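Local coordinates for odorant-binding protein 47 (PDB 3PM2) that binds hydrophobic odorants such as menthol, indole and decanal, and is thought to carry them through the aqueous fluid around olfactory sensory dendrites, at residues Cys18-Phe23 / Lys86-Glu91; Glu48-Gly53 / Ile114-Lys119; Lys79-Ser84 / Thr136-Met141; Asn93-Asp98 / Glu148-Leu153. One frame throughout, in Å; residues are numbered along the deposited sequence.

How the contacts relate
Three of the contacts cluster at one side of the molecule, and contact 2 lies across the centre of the chain from two of them. Contacts 1 and 4 are the nearest pair, their centres 8 Å apart, and the C19-C149 disulfide and a salt bridge from E91 to K152 tie them together. Contact 3, about 12 Å from contact 1 and 13 Å from contact 4 between centres, is the buried one: F23 N probably hydrogen-bonds to S84 OG, and Y81 touches T96. Contact 2, centred about 33 Å from contact 1, meets contact 3 through I114 against T136. Helix 133-147, which carries 136-141 and leads into 148-153, connects contacts 3 and 4 along the chain.

Contact 1: Cys18-Phe23 / Lys86-Glu91; sequences CCVTPF and KSMAPE
With CG beside the backbone N (chi1 -65°), the next bond extended (chi2 -177°) and a turn next to the sulfur (chi3 76°), M88 runs straight and then hooks, carrying its terminal methyl onto V20, T21 and P22. CE comes to 3.2 Å from the carbonyl O of V20, a close approach for a methyl group and an oxygen. It also lies 3.6 Å from C of T21, so it nestles against the main chain where V20 leads into P22. The proline ring flanks the same methionine, the two side chains crossing at about a right angle: P22 CD is 4.1 Å from M88 CE, and P22 CG is 4.1 Å from M88 SD. V20 CG1 adds a looser touch on the same methyl, 4.3 Å from M88 CE. A methionine suits this place because a slim, unbranched chain can reach from one loop to the other and still offer a soft apolar end, while the rigid ring of P22 gives it a preformed surface. T21 points its CB away from M88, and its side chain touches W92 of helix 92-109; P22 also packs on T96 and on L145 of helix 133-147. The contact therefore joins the turn between helices 74-85 and 92-109 to the extended stretch before helix 27-44. That stretch begins with the adjacent cysteines C18 and C19, each in its own disulfide, C18 pairing with C160, in keeping with the disulfide-rich C-plus class of the mainly helical odorant-binding fold.

Contact 2: Glu48-Gly53 / Ile114-Lys119; sequences EGIPRG and IEAGAK
I50 lies against A116 and G117, and these three residues account for most of the surface buried here. The isoleucine divides its two branches between them. CG2, placed anti to the backbone N, rests on the helix backbone 3.7 Å from G117 N, while CD1, at the end of the other branch, meets A116 CB at 4.0 Å. A branched apolar residue can thus cover two successive helix positions at once. The small residues opposite suit it: A116 presents a single methyl, and at G117 the absence of a side chain is what lets the loop come so close. The carbonyl O of P51 lies 4.0 Å from G117 CA, on the side where a CB would be jammed against it. Beyond P51 the loop and the helix are joined through water 1, which accepts from G53 N at 2.7 Å and is placed to donate to G117 O at 2.8 Å. R52 turns its CB away from the helix, and its guanidinium pairs with E127. Segment 48-53 belongs to the connection from helix 27-44 to helix 55-63 and covers one side of the last turn of helix 111-118, while I114 turns away from it to pack on I133 and T136 of helix 133-147.

Contact 3: Lys79-Ser84 / Thr136-Met141; sequences KLYLDS and TILACM. Unlike the reference sequence in segment 79-84: D83 (reference Ala).
L138 is the first residue of 136-141 to make a marked contact with Y81. Its CG stands anti to the backbone N (chi1 -169°), and CD1 comes within 3.7 Å of Y81 OH; the same leucine also packs on A57 and V60, so one side chain touches both the tyrosine and helix 55-63. A139 touches P171. C140 has its SG joined to C103 in a disulfide that ties helix 133-147 to helix 92-109, within the alpha-helical, disulfide-linked fold of odorant-binding proteins. One residue on, M141 carries most of the contact. Y81 approaches from the opposite direction, and its OH lies 3.2 Å from M141 CB. The methionine then folds back, bent at chi2 (-55°) and chi3 (-63°), which brings CE over the middle of the ring, 3.8 Å from the centroid and nearly on the ring normal, in a CH-pi contact. SD stands farther off, 5.1 Å from the centroid, making an oblique Met-aromatic contact. Methionine suits the spot because its flexible chain can curl over a flat face, and tyrosine because its length lets it reach from helix 74-85 to helix 133-147. At the backbone of Y81, S84 OG donates to Y81 O at 2.6 Å, on a lone pair in the carbonyl plane, and the same OG also takes part in a hydrogen bond with F23 N.

Contact 4: Asn93-Asp98 / Glu148-Leu153; sequences NKITLD and ECPAKL
I95, on helix 92-109, packs against E148 and P150 where the chain leaves helix 133-147, a helix-to-loop contact at the surface of the odorant-binding protein fold. The tight part is the approach of I95 to E148. Of the two isoleucine branches, CG2, anti to the backbone N, presses on E148 CB at 3.5 Å and lies 4.1 Å from E148 CG, while the longer branch carries CD1 to 3.6 Å from E148 O. The beta-branched residue thus grips both the aliphatic stem and the backbone of the glutamate. Isoleucine suits the helix position by offering two apolar arms, and glutamate serves because its CB and CG are hydrocarbon even though its end is charged. That end belongs to the looser side. The glutamate chain bends at chi2 (-67°) and takes its carboxylate away from I95, leaving an exposed residue facing solvent. D98, one turn beyond I95 and likewise exposed, keeps its OD2 7.0 Å from E148 OE2, a separation at which any repulsion between the two carboxylates is probably weak. T96, in contrast, is buried and packs on P22 and Y81, so I95 and T96 meet different parts of the protein. On the loop, L153 packs on W92 and A89. Nearer the isoleucine, the ring of P150 makes a lighter touch, its CD 4.2 Å from I95 CD1.

Contact 1: Cys18-Phe23 / Lys86-Glu91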
loop_
_atom_site.group_PDB
_atom_site.type_symbol
_atom_site.label_atom_id
_atom_site.label_comp_id
_atom_site.label_asym_id
_atom_site.label_seq_id
_atom_site.Cartn_x
_atom_site.Cartn_y
_atom_site.Cartn_z
ATOM N N CYS A 18 14.429 4.068 -8.150
ATOM C CA CYS A 18 15.101 4.255 -6.867
ATOM C C CYS A 18 15.461 2.911 -6.267
ATOM O O CYS A 18 16.532 2.786 -5.692
ATOM C CB CYS A 18 14.235 5.064 -5.912
ATOM S SG CYS A 18 13.929 6.746 -6.480
ATOM N N CYS A 19 14.532 1.941 -6.327
ATOM C CA CYS A 19 14.733 0.584 -5.805
ATOM C C CYS A 19 13.750 -0.364 -6.460
ATOM O O CYS A 19 12.562 -0.040 -6.557
ATOM C CB CYS A 19 14.608 0.539 -4.277
ATOM S SG CYS A 19 15.010 -1.083 -3.559
ATOM N N VAL A 20 14.221 -1.563 -6.853
ATOM C CA VAL A 20 13.351 -2.588 -7.396
ATOM C C VAL A 20 12.880 -3.393 -6.180
ATOM O O VAL A 20 13.693 -4.001 -5.484
ATOM C CB VAL A 20 14.025 -3.444 -8.502
ATOM C CG1 VAL A 20 13.073 -4.518 -9.012
ATOM C CG2 VAL A 20 14.498 -2.562 -9.658
ATOM N N THR A 21 11.582 -3.329 -5.879
ATOM C CA THR A 21 11.024 -3.963 -4.676
ATOM C C THR A 21 10.143 -5.174 -5.015
ATOM O O THR A 21 9.597 -5.258 -6.120
ATOM C CB THR A 21 10.155 -2.930 -3.897
ATOM O OG1 THR A 21 9.175 -2.422 -4.777
ATOM C CG2 THR A 21 10.955 -1.760 -3.317
ATOM N N PRO A 22 9.924 -6.091 -4.048
ATOM C CA PRO A 22 8.974 -7.189 -4.274
ATOM C C PRO A 22 7.566 -6.636 -4.518
ATOM O O PRO A 22 7.256 -5.489 -4.146
ATOM C CB PRO A 22 9.020 -7.953 -2.945
ATOM C CG PRO A 22 10.359 -7.628 -2.379
ATOM C CD PRO A 22 10.488 -6.171 -2.690
ATOM N N PHE A 23 6.717 -7.435 -5.144
ATOM C CA PHE A 23 5.334 -7.015 -5.400
ATOM C C PHE A 23 4.385 -8.182 -5.190
ATOM O O PHE A 23 4.801 -9.344 -5.217
ATOM C CB PHE A 23 5.198 -6.441 -6.822
ATOM C CG PHE A 23 5.597 -7.385 -7.936
ATOM C CD1 PHE A 23 4.692 -8.317 -8.444
ATOM C CD2 PHE A 23 6.855 -7.301 -8.523
ATOM C CE1 PHE A 23 5.058 -9.179 -9.475
ATOM C CE2 PHE A 23 7.222 -8.164 -9.559
ATOM C CZ PHE A 23 6.326 -9.102 -10.027
ATOM N N LYS A 86 11.994 -14.512 -5.743
ATOM C CA LYS A 86 12.791 -15.671 -6.156
ATOM C C LYS A 86 13.982 -15.352 -7.066
ATOM O O LYS A 86 15.003 -16.037 -6.981
ATOM C CB LYS A 86 11.915 -16.819 -6.697
ATOM C CG LYS A 86 11.300 -16.567 -8.073
ATOM C CD LYS A 86 10.225 -17.591 -8.415
ATOM C CE LYS A 86 9.394 -17.179 -9.605
ATOM N NZ LYS A 86 10.019 -17.548 -10.897
ATOM N N SER A 87 13.857 -14.321 -7.931
ATOM C CA SER A 87 14.949 -13.924 -8.821
ATOM C C SER A 87 15.565 -12.580 -8.421
ATOM O O SER A 87 16.412 -12.032 -9.143
ATOM C CB SER A 87 14.509 -13.958 -10.281
ATOM O OG SER A 87 14.165 -15.281 -10.659
ATOM N N MET A 88 15.176 -12.073 -7.237
ATOM C CA MET A 88 15.709 -10.842 -6.681
ATOM C C MET A 88 16.926 -11.111 -5.795
ATOM O O MET A 88 17.248 -12.279 -5.555
ATOM C CB MET A 88 14.620 -10.105 -5.907
ATOM C CG MET A 88 13.490 -9.634 -6.784
ATOM S SD MET A 88 12.254 -8.694 -5.844
ATOM C CE MET A 88 13.098 -7.146 -5.650
ATOM N N ALA A 89 17.601 -10.033 -5.292
ATOM C CA ALA A 89 18.744 -10.150 -4.376
ATOM C C ALA A 89 18.299 -10.974 -3.135
ATOM O O ALA A 89 17.141 -10.848 -2.720
ATOM C CB ALA A 89 19.212 -8.767 -3.954
ATOM N N PRO A 90 19.174 -11.849 -2.574
ATOM C CA PRO A 90 18.735 -12.737 -1.475
ATOM C C PRO A 90 18.297 -12.039 -0.202
ATOM O O PRO A 90 17.579 -12.639 0.603
ATOM C CB PRO A 90 19.929 -13.667 -1.252
ATOM C CG PRO A 90 21.099 -12.946 -1.828
ATOM C CD PRO A 90 20.565 -12.142 -2.978
ATOM N N GLU A 91 18.695 -10.774 -0.031
ATOM C CA GLU A 91 18.288 -9.943 1.113
ATOM C C GLU A 91 16.761 -9.796 1.201
ATOM O O GLU A 91 16.219 -9.657 2.296
ATOM C CB GLU A 91 18.887 -8.542 1.005
ATOM C CG GLU A 91 20.398 -8.496 1.193
ATOM C CD GLU A 91 21.262 -8.826 -0.009
ATOM O OE1 GLU A 91 20.730 -9.286 -1.044
ATOM O OE2 GLU A 91 22.496 -8.682 0.112
#

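Contact 2: Glu48-Gly53 / Ile114-Lys119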
loop_
_atom_site.group_PDB
_atom_site.type_symbol
_atom_site.label_atom_id
_atom_site.label_comp_id
_atom_site.label_asym_id
_atom_site.label_seq_id
_atom_site.Cartn_x
_atom_site.Cartn_y
_atom_site.Cartn_z
ATOM N N GLU A 48 -12.176 14.284 7.179
ATOM C CA GLU A 48 -11.757 14.112 8.566
ATOM C C GLU A 48 -12.395 12.872 9.177
ATOM O O GLU A 48 -13.263 12.254 8.561
ATOM C CB GLU A 48 -12.106 15.349 9.395
ATOM C CG GLU A 48 -13.583 15.536 9.663
ATOM C CD GLU A 48 -13.950 16.811 10.393
ATOM O OE1 GLU A 48 -13.041 17.573 10.794
ATOM O OE2 GLU A 48 -15.166 17.056 10.543
ATOM N N GLY A 49 -11.976 12.551 10.400
ATOM C CA GLY A 49 -12.531 11.430 11.145
ATOM C C GLY A 49 -11.824 10.117 10.895
ATOM O O GLY A 49 -10.631 10.071 10.601
ATOM N N ILE A 50 -12.550 9.028 11.094
ATOM C CA ILE A 50 -11.993 7.684 10.953
ATOM C C ILE A 50 -11.448 7.477 9.527
ATOM O O ILE A 50 -12.165 7.852 8.577
ATOM C CB ILE A 50 -13.100 6.661 11.301
ATOM C CG1 ILE A 50 -13.538 6.841 12.775
ATOM C CG2 ILE A 50 -12.671 5.206 11.002
ATOM C CD1 ILE A 50 -14.892 6.287 13.060
ATOM N N PRO A 51 -10.185 6.959 9.366
ATOM C CA PRO A 51 -9.634 6.727 8.013
ATOM C C PRO A 51 -10.597 5.899 7.156
ATOM O O PRO A 51 -11.231 4.977 7.652
ATOM C CB PRO A 51 -8.329 5.975 8.283
ATOM C CG PRO A 51 -7.889 6.505 9.640
ATOM C CD PRO A 51 -9.206 6.544 10.399
ATOM N N ARG A 52 -10.793 6.320 5.896
ATOM C CA ARG A 52 -11.748 5.641 5.014
ATOM C C ARG A 52 -10.959 4.610 4.219
ATOM O O ARG A 52 -9.853 4.916 3.769
ATOM C CB ARG A 52 -12.453 6.669 4.073
ATOM C CG ARG A 52 -13.031 7.878 4.812
ATOM C CD ARG A 52 -14.296 8.430 4.176
ATOM N NE ARG A 52 -15.142 8.917 5.249
ATOM C CZ ARG A 52 -16.462 8.821 5.315
ATOM N NH1 ARG A 52 -17.159 8.335 4.291
ATOM N NH2 ARG A 52 -17.105 9.291 6.371
ATOM N N GLY A 53 -11.525 3.405 4.053
ATOM C CA GLY A 53 -10.885 2.300 3.342
ATOM C C GLY A 53 -10.506 2.640 1.919
ATOM O O GLY A 53 -11.267 3.302 1.206
ATOM N N ILE A 114 -10.131 0.025 12.086
ATOM C CA ILE A 114 -10.389 -0.625 10.789
ATOM C C ILE A 114 -11.865 -1.062 10.709
ATOM O O ILE A 114 -12.529 -0.779 9.721
ATOM C CB ILE A 114 -9.404 -1.808 10.579
ATOM C CG1 ILE A 114 -7.961 -1.273 10.328
ATOM C CG2 ILE A 114 -9.877 -2.725 9.420
ATOM C CD1 ILE A 114 -6.814 -2.365 10.318
ATOM N N GLU A 115 -12.364 -1.749 11.752
ATOM C CA GLU A 115 -13.748 -2.183 11.810
ATOM C C GLU A 115 -14.772 -1.051 11.743
ATOM O O GLU A 115 -15.792 -1.185 11.067
ATOM C CB GLU A 115 -13.982 -3.118 12.994
ATOM C CG GLU A 115 -13.378 -4.498 12.759
ATOM C CD GLU A 115 -13.567 -5.090 11.369
ATOM O OE1 GLU A 115 -14.731 -5.258 10.932
ATOM O OE2 GLU A 115 -12.540 -5.358 10.703
ATOM N N ALA A 116 -14.469 0.085 12.370
ATOM C CA ALA A 116 -15.333 1.263 12.329
ATOM C C ALA A 116 -15.328 1.877 10.934
ATOM O O ALA A 116 -16.388 2.248 10.426
ATOM C CB ALA A 116 -14.881 2.268 13.352
ATOM N N GLY A 117 -14.153 1.887 10.292
ATOM C CA GLY A 117 -13.986 2.376 8.930
ATOM C C GLY A 117 -14.833 1.574 7.949
ATOM O O GLY A 117 -15.481 2.153 7.080
ATOM N N ALA A 118 -14.893 0.256 8.128
ATOM C CA ALA A 118 -15.706 -0.619 7.279
ATOM C C ALA A 118 -17.219 -0.269 7.353
ATOM O O ALA A 118 -17.967 -0.545 6.405
ATOM C CB ALA A 118 -15.498 -2.056 7.698
ATOM N N LYS A 119 -17.648 0.353 8.476
ATOM C CA LYS A 119 -19.057 0.697 8.726
ATOM C C LYS A 119 -19.453 2.134 8.362
ATOM O O LYS A 119 -20.615 2.525 8.521
ATOM C CB LYS A 119 -19.428 0.338 10.164
ATOM C CG LYS A 119 -19.237 -1.156 10.477
ATOM C CD LYS A 119 -20.321 -1.674 11.388
ATOM C CE LYS A 119 -19.986 -2.998 12.042
ATOM N NZ LYS A 119 -21.140 -3.518 12.840
HETATM O O HOH W 1 -14.026 2.645 4.695
#

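Contact 3: Lys79-Ser84 / Thr136-Met141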
loop_
_atom_site.group_PDB
_atom_site.type_symbol
_atom_site.label_atom_id
_atom_site.label_comp_id
_atom_site.label_asym_id
_atom_site.label_seq_id
_atom_site.Cartn_x
_atom_site.Cartn_y
_atom_site.Cartn_z
ATOM N N LYS A 79 2.918 -16.143 -0.141
ATOM C CA LYS A 79 3.292 -16.912 -1.332
ATOM C C LYS A 79 3.525 -15.996 -2.553
ATOM O O LYS A 79 4.545 -16.141 -3.250
ATOM C CB LYS A 79 2.230 -17.980 -1.640
ATOM C CG LYS A 79 2.700 -19.034 -2.637
ATOM C CD LYS A 79 1.758 -20.232 -2.704
ATOM C CE LYS A 79 2.075 -21.174 -3.847
ATOM N NZ LYS A 79 0.966 -21.268 -4.841
ATOM N N LEU A 80 2.616 -15.029 -2.779
ATOM C CA LEU A 80 2.742 -14.078 -3.894
ATOM C C LEU A 80 3.945 -13.169 -3.760
ATOM O O LEU A 80 4.682 -13.012 -4.729
ATOM C CB LEU A 80 1.471 -13.253 -4.112
ATOM C CG LEU A 80 0.296 -13.994 -4.716
ATOM C CD1 LEU A 80 -0.940 -13.120 -4.700
ATOM C CD2 LEU A 80 0.611 -14.488 -6.139
ATOM N N TYR A 81 4.140 -12.539 -2.564
ATOM C CA TYR A 81 5.314 -11.691 -2.362
ATOM C C TYR A 81 6.596 -12.487 -2.522
ATOM O O TYR A 81 7.464 -12.072 -3.284
ATOM C CB TYR A 81 5.283 -11.031 -0.987
ATOM C CG TYR A 81 4.594 -9.695 -0.981
ATOM C CD1 TYR A 81 5.116 -8.615 -1.684
ATOM C CD2 TYR A 81 3.439 -9.491 -0.228
ATOM C CE1 TYR A 81 4.469 -7.379 -1.690
ATOM C CE2 TYR A 81 2.779 -8.273 -0.236
ATOM C CZ TYR A 81 3.307 -7.212 -0.950
ATOM O OH TYR A 81 2.631 -6.015 -0.927
ATOM N N LEU A 82 6.675 -13.695 -1.898
ATOM C CA LEU A 82 7.854 -14.553 -2.028
ATOM C C LEU A 82 8.124 -14.986 -3.459
ATOM O O LEU A 82 9.296 -15.103 -3.840
ATOM C CB LEU A 82 7.845 -15.765 -1.081
ATOM C CG LEU A 82 8.086 -15.490 0.413
ATOM C CD1 LEU A 82 8.154 -16.801 1.180
ATOM C CD2 LEU A 82 9.374 -14.702 0.644
ATOM N N ASP A 83 7.077 -15.202 -4.253
ATOM C CA ASP A 83 7.246 -15.483 -5.677
ATOM C C ASP A 83 8.016 -14.387 -6.374
ATOM O O ASP A 83 8.907 -14.658 -7.075
ATOM C CB ASP A 83 5.942 -15.700 -6.451
ATOM C CG ASP A 83 6.175 -16.130 -7.970
ATOM O OD1 ASP A 83 6.679 -17.246 -8.227
ATOM O OD2 ASP A 83 5.806 -15.385 -8.914
ATOM N N SER A 84 7.654 -13.130 -6.153
ATOM C CA SER A 84 8.363 -12.011 -6.788
ATOM C C SER A 84 9.848 -11.912 -6.376
ATOM O O SER A 84 10.655 -11.412 -7.160
ATOM C CB SER A 84 7.648 -10.689 -6.532
ATOM O OG SER A 84 7.799 -10.268 -5.185
ATOM N N THR A 136 -4.717 -0.991 4.518
ATOM C CA THR A 136 -3.835 -1.024 5.709
ATOM C C THR A 136 -2.618 -1.903 5.404
ATOM O O THR A 136 -1.486 -1.467 5.602
ATOM C CB THR A 136 -4.608 -1.540 6.921
ATOM O OG1 THR A 136 -5.746 -0.688 7.117
ATOM C CG2 THR A 136 -3.759 -1.575 8.177
ATOM N N ILE A 137 -2.858 -3.112 4.874
ATOM C CA ILE A 137 -1.783 -4.058 4.557
ATOM C C ILE A 137 -0.926 -3.583 3.410
ATOM O O ILE A 137 0.320 -3.534 3.530
ATOM C CB ILE A 137 -2.332 -5.509 4.332
ATOM C CG1 ILE A 137 -3.068 -6.059 5.604
ATOM C CG2 ILE A 137 -1.212 -6.487 3.889
ATOM C CD1 ILE A 137 -2.161 -6.274 6.865
ATOM N N LEU A 138 -1.574 -3.243 2.283
ATOM C CA LEU A 138 -0.866 -2.873 1.070
ATOM C C LEU A 138 -0.020 -1.605 1.203
ATOM O O LEU A 138 1.131 -1.577 0.725
ATOM C CB LEU A 138 -1.838 -2.803 -0.137
ATOM C CG LEU A 138 -1.196 -2.689 -1.528
ATOM C CD1 LEU A 138 -0.344 -3.939 -1.864
ATOM C CD2 LEU A 138 -2.283 -2.476 -2.613
ATOM N N ALA A 139 -0.582 -0.563 1.850
ATOM C CA ALA A 139 0.120 0.695 2.094
ATOM C C ALA A 139 1.382 0.440 2.902
ATOM O O ALA A 139 2.458 0.897 2.521
ATOM C CB ALA A 139 -0.777 1.680 2.844
ATOM N N CYS A 140 1.250 -0.314 4.001
ATOM C CA CYS A 140 2.337 -0.676 4.895
ATOM C C CYS A 140 3.392 -1.507 4.144
ATOM O O CYS A 140 4.591 -1.249 4.292
ATOM C CB CYS A 140 1.783 -1.427 6.099
ATOM S SG CYS A 140 3.044 -2.020 7.239
ATOM N N MET A 141 2.962 -2.482 3.337
ATOM C CA MET A 141 3.917 -3.307 2.593
ATOM C C MET A 141 4.798 -2.475 1.675
ATOM O O MET A 141 6.028 -2.589 1.712
ATOM C CB MET A 141 3.232 -4.438 1.830
ATOM C CG MET A 141 2.866 -5.634 2.700
ATOM S SD MET A 141 4.215 -6.381 3.656
ATOM C CE MET A 141 5.300 -6.947 2.295
#

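Contact 4: Asn93-Asp98 / Glu148-Leu153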
loop_
_atom_site.group_PDB
_atom_site.type_symbol
_atom_site.label_atom_id
_atom_site.label_comp_id
_atom_site.label_asym_id
_atom_site.label_seq_id
_atom_site.Cartn_x
_atom_site.Cartn_y
_atom_site.Cartn_z
ATOM N N ASN A 93 14.232 -11.932 0.814
ATOM C CA ASN A 93 13.456 -12.985 1.483
ATOM C C ASN A 93 13.072 -12.576 2.906
ATOM O O ASN A 93 11.874 -12.489 3.207
ATOM C CB ASN A 93 14.207 -14.324 1.482
ATOM C CG ASN A 93 13.392 -15.441 2.068
ATOM O OD1 ASN A 93 13.519 -15.784 3.247
ATOM N ND2 ASN A 93 12.500 -15.988 1.268
ATOM N N LYS A 94 14.092 -12.291 3.757
ATOM C CA LYS A 94 13.905 -11.880 5.150
ATOM C C LYS A 94 13.231 -10.529 5.271
ATOM O O LYS A 94 12.391 -10.366 6.150
ATOM C CB LYS A 94 15.234 -11.863 5.931
ATOM C CG LYS A 94 15.059 -12.052 7.438
ATOM C CD LYS A 94 14.869 -13.530 7.807
ATOM C CE LYS A 94 13.615 -13.752 8.616
ATOM N NZ LYS A 94 13.140 -15.159 8.521
ATOM N N ILE A 95 13.615 -9.553 4.425
ATOM C CA ILE A 95 13.020 -8.219 4.458
ATOM C C ILE A 95 11.513 -8.348 4.226
ATOM O O ILE A 95 10.738 -7.790 4.990
ATOM C CB ILE A 95 13.679 -7.273 3.426
ATOM C CG1 ILE A 95 15.169 -7.001 3.780
ATOM C CG2 ILE A 95 12.882 -5.976 3.325
ATOM C CD1 ILE A 95 15.927 -6.110 2.715
ATOM N N THR A 96 11.122 -9.164 3.231
ATOM C CA THR A 96 9.714 -9.409 2.876
ATOM C C THR A 96 8.964 -10.099 3.994
ATOM O O THR A 96 7.915 -9.600 4.409
ATOM C CB THR A 96 9.600 -10.109 1.510
ATOM O OG1 THR A 96 10.215 -9.283 0.524
ATOM C CG2 THR A 96 8.154 -10.371 1.096
ATOM N N LEU A 97 9.518 -11.206 4.534
ATOM C CA LEU A 97 8.877 -11.912 5.654
ATOM C C LEU A 97 8.696 -10.992 6.884
ATOM O O LEU A 97 7.612 -10.965 7.455
ATOM C CB LEU A 97 9.648 -13.182 6.019
ATOM C CG LEU A 97 9.610 -14.310 4.986
ATOM C CD1 LEU A 97 10.714 -15.329 5.266
ATOM C CD2 LEU A 97 8.250 -15.024 4.987
ATOM N N ASP A 98 9.731 -10.186 7.229
ATOM C CA ASP A 98 9.658 -9.238 8.338
ATOM C C ASP A 98 8.594 -8.163 8.067
ATOM O O ASP A 98 7.835 -7.822 8.977
ATOM C CB ASP A 98 11.027 -8.572 8.605
ATOM C CG ASP A 98 12.109 -9.462 9.237
ATOM O OD1 ASP A 98 11.843 -10.674 9.457
ATOM O OD2 ASP A 98 13.225 -8.945 9.501
ATOM N N GLU A 148 13.319 -0.393 3.503
ATOM C CA GLU A 148 14.271 -1.443 3.869
ATOM C C GLU A 148 15.270 -1.764 2.755
ATOM O O GLU A 148 16.185 -2.572 2.946
ATOM C CB GLU A 148 13.528 -2.717 4.290
ATOM C CG GLU A 148 12.753 -2.605 5.588
ATOM C CD GLU A 148 13.570 -2.431 6.844
ATOM O OE1 GLU A 148 14.813 -2.546 6.786
ATOM O OE2 GLU A 148 12.955 -2.159 7.895
ATOM N N CYS A 149 15.091 -1.153 1.595
ATOM C CA CYS A 149 15.987 -1.377 0.460
ATOM C C CYS A 149 17.478 -1.235 0.851
ATOM O O CYS A 149 17.852 -0.188 1.375
ATOM C CB CYS A 149 15.635 -0.454 -0.700
ATOM S SG CYS A 149 16.544 -0.827 -2.229
ATOM N N PRO A 150 18.321 -2.276 0.656
ATOM C CA PRO A 150 19.770 -2.125 0.953
ATOM C C PRO A 150 20.364 -0.957 0.160
ATOM O O PRO A 150 20.009 -0.782 -1.002
ATOM C CB PRO A 150 20.376 -3.446 0.455
ATOM C CG PRO A 150 19.216 -4.427 0.466
ATOM C CD PRO A 150 18.029 -3.603 0.072
ATOM N N ALA A 151 21.273 -0.167 0.767
ATOM C CA ALA A 151 21.887 1.002 0.104
ATOM C C ALA A 151 22.524 0.599 -1.243
ATOM O O ALA A 151 22.432 1.352 -2.199
ATOM C CB ALA A 151 22.944 1.624 1.000
ATOM N N LYS A 152 23.058 -0.627 -1.335
ATOM C CA LYS A 152 23.700 -1.132 -2.563
ATOM C C LYS A 152 22.693 -1.286 -3.727
ATOM O O LYS A 152 23.117 -1.374 -4.877
ATOM C CB LYS A 152 24.503 -2.429 -2.310
ATOM C CG LYS A 152 23.675 -3.657 -1.935
ATOM C CD LYS A 152 24.523 -4.916 -1.858
ATOM C CE LYS A 152 23.657 -6.152 -1.729
ATOM N NZ LYS A 152 24.460 -7.396 -1.586
ATOM N N LEU A 153 21.369 -1.352 -3.410
ATOM C CA LEU A 153 20.277 -1.521 -4.376
ATOM C C LEU A 153 19.430 -0.269 -4.536
ATOM O O LEU A 153 18.444 -0.288 -5.276
ATOM C CB LEU A 153 19.388 -2.732 -3.969
ATOM C CG LEU A 153 20.102 -4.090 -3.993
ATOM C CD1 LEU A 153 19.292 -5.138 -3.286
ATOM C CD2 LEU A 153 20.426 -4.522 -5.421
#